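Local coordinates for mandelate racemase/muconate lactonizing enzyme, C-terminal domain protein (Paracoccus denitrificans, PDB 4DWD) that binds magnesium and belongs to the enolase superfamily, where it probably acts as a hydro-lyase on a substrate not yet established, at residues Y129-G134 with E324-W329. Numbering follows the deposited sequence.
Sequences YSSIGG and ELADRW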
# COMPACT_ATOMS: atom_id res chain seq x y z
N TYR B 129 -33.60 -19.40 3.06
CA TYR B 129 -34.03 -18.04 3.40
C TYR B 129 -35.02 -17.55 2.36
O TYR B 129 -34.85 -17.80 1.17
CB TYR B 129 -32.84 -17.08 3.60
CG TYR B 129 -32.09 -16.54 2.39
CD1 TYR B 129 -32.59 -15.45 1.67
CD2 TYR B 129 -30.85 -17.07 2.00
CE1 TYR B 129 -31.89 -14.92 0.59
CE2 TYR B 129 -30.14 -16.54 0.92
CZ TYR B 129 -30.68 -15.47 0.22
OH TYR B 129 -30.00 -14.92 -0.84
N SER B 130 -36.07 -16.88 2.83
CA SER B 130 -37.07 -16.31 1.93
C SER B 130 -36.50 -15.04 1.33
O SER B 130 -36.22 -14.07 2.05
CB SER B 130 -38.37 -15.99 2.68
OG SER B 130 -38.95 -17.15 3.22
N SER B 131 -36.33 -15.05 0.01
CA SER B 131 -35.75 -13.94 -0.72
C SER B 131 -36.90 -13.24 -1.44
O SER B 131 -37.48 -13.79 -2.38
CB SER B 131 -34.72 -14.47 -1.70
OG SER B 131 -34.02 -13.41 -2.32
N ILE B 132 -37.23 -12.03 -0.97
CA ILE B 132 -38.46 -11.32 -1.34
C ILE B 132 -38.12 -10.05 -2.11
O ILE B 132 -37.57 -9.09 -1.54
CB ILE B 132 -39.26 -10.98 -0.07
CG1 ILE B 132 -39.46 -12.28 0.74
CG2 ILE B 132 -40.55 -10.25 -0.42
CD1 ILE B 132 -40.03 -12.09 2.12
N GLY B 133 -38.46 -10.03 -3.39
CA GLY B 133 -38.04 -8.95 -4.28
C GLY B 133 -39.10 -7.89 -4.48
O GLY B 133 -40.20 -7.98 -3.94
N GLY B 134 -38.75 -6.87 -5.27
CA GLY B 134 -39.70 -5.87 -5.72
C GLY B 134 -40.14 -4.86 -4.68
O GLY B 134 -41.24 -4.33 -4.76
N GLU B 324 -30.80 -19.67 -0.85
CA GLU B 324 -31.78 -18.72 -1.39
C GLU B 324 -33.03 -19.39 -1.97
O GLU B 324 -32.93 -20.33 -2.77
CB GLU B 324 -31.13 -17.82 -2.44
CG GLU B 324 -32.10 -16.74 -2.93
CD GLU B 324 -31.45 -15.61 -3.70
OE1 GLU B 324 -30.30 -15.74 -4.16
OE2 GLU B 324 -32.14 -14.59 -3.88
N LEU B 325 -34.19 -18.89 -1.55
CA LEU B 325 -35.49 -19.24 -2.11
C LEU B 325 -36.21 -17.97 -2.56
O LEU B 325 -36.80 -17.23 -1.75
CB LEU B 325 -36.33 -20.05 -1.12
CG LEU B 325 -37.74 -20.43 -1.62
CD1 LEU B 325 -37.66 -21.37 -2.82
CD2 LEU B 325 -38.54 -21.06 -0.48
N ALA B 326 -36.13 -17.71 -3.86
CA ALA B 326 -36.62 -16.44 -4.41
C ALA B 326 -38.09 -16.48 -4.84
O ALA B 326 -38.76 -17.51 -4.72
CB ALA B 326 -35.72 -15.97 -5.56
N ASP B 327 -38.58 -15.35 -5.35
CA ASP B 327 -39.99 -15.14 -5.65
C ASP B 327 -40.55 -16.12 -6.67
O ASP B 327 -39.85 -16.57 -7.57
CB ASP B 327 -40.23 -13.72 -6.16
CG ASP B 327 -39.47 -12.68 -5.35
OD1 ASP B 327 -38.24 -12.60 -5.51
OD2 ASP B 327 -40.11 -11.95 -4.56
N ARG B 328 -41.83 -16.43 -6.51
CA ARG B 328 -42.58 -17.20 -7.50
C ARG B 328 -41.96 -18.56 -7.80
O ARG B 328 -41.96 -19.03 -8.94
CB ARG B 328 -42.79 -16.39 -8.79
CG ARG B 328 -43.54 -15.08 -8.60
CD ARG B 328 -44.94 -15.28 -8.05
NE ARG B 328 -45.64 -16.38 -8.72
CZ ARG B 328 -46.38 -16.26 -9.82
NH1 ARG B 328 -46.52 -15.07 -10.40
NH2 ARG B 328 -46.97 -17.32 -10.35
N TRP B 329 -41.46 -19.20 -6.75
CA TRP B 329 -40.92 -20.54 -6.88
C TRP B 329 -41.96 -21.56 -7.30
O TRP B 329 -41.61 -22.64 -7.77
CB TRP B 329 -40.19 -20.97 -5.61
CG TRP B 329 -40.93 -20.76 -4.30
CD1 TRP B 329 -40.90 -19.65 -3.46
CD2 TRP B 329 -41.78 -21.74 -3.61
NE1 TRP B 329 -41.69 -19.85 -2.34
CE2 TRP B 329 -42.24 -21.09 -2.37
CE3 TRP B 329 -42.21 -23.04 -3.88
CZ2 TRP B 329 -43.08 -21.73 -1.47
CZ3 TRP B 329 -43.05 -23.68 -2.97
CH2 TRP B 329 -43.48 -23.03 -1.79
O HOH W 1 -42.36 -10.23 -4.59
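Two backbone hydrogen bonds pair Tyr129-Ser131 with Leu325 as parallel strands: Leu325 N donates to Tyr129 O (3.0 Å), and Ser131 N to Leu325 O (2.8 Å). Just past the last bridge, Ala326 CA approaches Ser131 O (3.4 Å) in a CA-H...O contact.

Of the side-chain bonds, Ser131 OG donates to Glu324 OE2 (2.7 Å), reaching that oxygen on its anti side, 23° out of the carboxylate plane. Glu324 extends to this point with CG anti to the backbone N (chi1 -175°), while Arg162 also bonds Ser131 OG and Gln299 N holds Glu324 OE1. Farther along, Gly133 N points almost straight (171°) at the syn lone pair of Asp327 OD2, 2.8 Å away; a water links that oxygen to Gly133 O, and Arg162 forms a salt bridge with Asp327 OD1.

In a CH-pi contact, Glu324 CA sits over one face of the Tyr129 ring, displaced toward the rim. Without the carboxylate, as with an alanine here, Ser131 OG and Gln299 N would probably each lose an acceptor, and Tyr129 OH, bonded to Lys160, the CG and carboxylate against it.

The pairing joins the first and last parallel strands, 125-132 and 323-325, of the enolase-type barrel; strand 158-162 flanks 125-132, helix 140-154 packs on Ile132 and Leu325, and the Tyr129 and Glu324 side chains come within about 4 Å of Glu223's and 6 Å of Asp197's, calcium ligands in a crystal structure of this protein.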